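Long-range contact in probable copper-exporting P-type ATPase A (Archaeoglobus fulgidus, PDB 3FRY), which probably exports copper across the cell membrane at the cost of ATP, the part in the crystal being its C-terminal metal-binding domain: residues A30-E35 / D52-A57. Numbering follows the deposited sequence.
Sequences AGAKVE and DKYIKA
A30 meets Y54 where the chain leaves helix 20-29 and passes helix 51-60, their CA atoms 5.6 Å apart. G31, the first residue past helix 20-29, closes it in a Schellman motif with positive phi (106°), and the backbone then straightens through A32 into strand 33-37. No direct hydrogen bond joins the two segments. A30 CB packs against A57 CB at 3.8 Å and also touches CD1 of Y54. The Y54 ring lies along the turn: A32 CB sits over the centre of one face in a CH-pi contact, 3.8 Å from the ring centroid. A30 O approaches the ring edge in plane, 3.5 Å from Y54 CE1. With CG anti to the carbonyl carbon (chi1 -54°), the ring swings from the helix toward this corner. In the ferredoxin-like fold of heavy-metal-associated domains, the corner is the helix-to-strand link within the first beta-alpha-beta half, packed on the helix of the second; in this domain-swapped dimer, I7 of the second subunit also packs on Y54. Y54 OH hydrogen-bonds to N47 N and to a water whose O lies 2.5 Å from it; that water also makes a weak bond to G31 O. A leucine here would probably leave N47 N without its hydroxyl partner and A32 CB without a ring face. The extended K53 chain runs past A30 O, its CE 3.3 Å from that oxygen.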
loop_
_atom_site.group_PDB
_atom_site.type_symbol
_atom_site.label_atom_id
_atom_site.label_comp_id
_atom_site.label_asym_id
_atom_site.label_seq_id
_atom_site.Cartn_x
_atom_site.Cartn_y
_atom_site.Cartn_z
ATOM N N ALA A 30 9.572 20.580 -9.407
ATOM C CA ALA A 30 8.946 20.705 -10.719
ATOM C C ALA A 30 8.028 21.932 -10.773
ATOM O O ALA A 30 7.452 22.244 -11.818
ATOM C CB ALA A 30 8.166 19.445 -11.049
ATOM N N GLY A 31 7.874 22.611 -9.644
ATOM C CA GLY A 31 7.056 23.815 -9.622
ATOM C C GLY A 31 5.687 23.761 -8.970
ATOM O O GLY A 31 4.968 24.764 -8.948
ATOM N N ALA A 32 5.308 22.609 -8.440
ATOM C CA ALA A 32 4.005 22.482 -7.802
ATOM C C ALA A 32 4.083 22.808 -6.311
ATOM O O ALA A 32 5.136 22.668 -5.690
ATOM C CB ALA A 32 3.472 21.066 -7.997
ATOM N N LYS A 33 2.964 23.251 -5.746
ATOM C CA LYS A 33 2.895 23.558 -4.322
ATOM C C LYS A 33 2.146 22.360 -3.747
ATOM O O LYS A 33 0.960 22.171 -4.011
ATOM C CB LYS A 33 2.111 24.853 -4.084
ATOM C CG LYS A 33 2.123 25.333 -2.639
ATOM C CD LYS A 33 1.541 26.737 -2.519
ATOM C CE LYS A 33 1.502 27.207 -1.073
ATOM N NZ LYS A 33 0.671 26.323 -0.220
ATOM N N VAL A 34 2.848 21.542 -2.974
ATOM C CA VAL A 34 2.254 20.337 -2.421
ATOM C C VAL A 34 1.365 20.598 -1.222
ATOM O O VAL A 34 1.787 21.227 -0.251
ATOM C CB VAL A 34 3.355 19.339 -2.035
ATOM C CG1 VAL A 34 2.737 18.028 -1.583
ATOM C CG2 VAL A 34 4.283 19.115 -3.227
ATOM N N GLU A 35 0.127 20.121 -1.303
ATOM C CA GLU A 35 -0.841 20.290 -0.223
ATOM C C GLU A 35 -0.845 19.010 0.601
ATOM O O GLU A 35 -0.934 19.039 1.825
ATOM C CB GLU A 35 -2.248 20.503 -0.786
ATOM C CG GLU A 35 -2.336 21.380 -2.027
ATOM C CD GLU A 35 -2.543 22.849 -1.720
ATOM O OE1 GLU A 35 -1.658 23.460 -1.078
ATOM O OE2 GLU A 35 -3.597 23.394 -2.128
ATOM N N ASP A 52 2.387 17.571 -16.962
ATOM C CA ASP A 52 3.327 16.592 -17.510
ATOM C C ASP A 52 4.680 16.711 -16.827
ATOM O O ASP A 52 5.382 15.719 -16.628
ATOM C CB ASP A 52 3.527 16.797 -19.014
ATOM C CG ASP A 52 2.360 16.305 -19.826
ATOM O OD1 ASP A 52 1.583 15.488 -19.291
ATOM O OD2 ASP A 52 2.227 16.722 -20.998
ATOM N N LYS A 53 5.045 17.941 -16.488
ATOM C CA LYS A 53 6.306 18.199 -15.820
ATOM C C LYS A 53 6.257 17.577 -14.423
ATOM O O LYS A 53 7.222 16.955 -13.976
ATOM C CB LYS A 53 6.536 19.710 -15.737
ATOM C CG LYS A 53 7.842 20.142 -15.118
ATOM C CD LYS A 53 7.961 21.661 -15.168
ATOM C CE LYS A 53 9.266 22.154 -14.560
ATOM N NZ LYS A 53 9.403 23.639 -14.690
ATOM N N TYR A 54 5.127 17.733 -13.740
ATOM C CA TYR A 54 4.987 17.173 -12.399
ATOM C C TYR A 54 5.046 15.650 -12.452
ATOM O O TYR A 54 5.646 15.014 -11.591
ATOM C CB TYR A 54 3.655 17.572 -11.760
ATOM C CG TYR A 54 3.354 19.050 -11.725
ATOM C CD1 TYR A 54 4.375 20.007 -11.748
ATOM C CD2 TYR A 54 2.032 19.493 -11.658
ATOM C CE1 TYR A 54 4.073 21.379 -11.704
ATOM C CE2 TYR A 54 1.722 20.843 -11.617
ATOM C CZ TYR A 54 2.736 21.781 -11.639
ATOM O OH TYR A 54 2.389 23.111 -11.582
ATOM N N ILE A 55 4.406 15.072 -13.463
ATOM C CA ILE A 55 4.378 13.625 -13.606
ATOM C C ILE A 55 5.755 13.060 -13.889
ATOM O O ILE A 55 6.133 12.033 -13.325
ATOM C CB ILE A 55 3.381 13.193 -14.718
ATOM C CG1 ILE A 55 1.947 13.385 -14.212
ATOM C CG2 ILE A 55 3.617 11.730 -15.110
ATOM C CD1 ILE A 55 0.864 13.079 -15.246
ATOM N N LYS A 56 6.514 13.735 -14.750
ATOM C CA LYS A 56 7.857 13.272 -15.078
ATOM C C LYS A 56 8.796 13.363 -13.880
ATOM O O LYS A 56 9.733 12.580 -13.762
ATOM C CB LYS A 56 8.434 14.073 -16.254
ATOM C CG LYS A 56 7.776 13.749 -17.586
ATOM C CD LYS A 56 8.520 14.383 -18.754
ATOM C CE LYS A 56 7.845 14.054 -20.083
ATOM N NZ LYS A 56 7.770 12.579 -20.340
ATOM N N ALA A 57 8.550 14.327 -12.997
ATOM C CA ALA A 57 9.384 14.484 -11.809
ATOM C C ALA A 57 9.131 13.306 -10.866
ATOM O O ALA A 57 10.051 12.801 -10.228
ATOM C CB ALA A 57 9.065 15.800 -11.108
HETATM O O HOH W 1 4.143 24.734 -12.148
#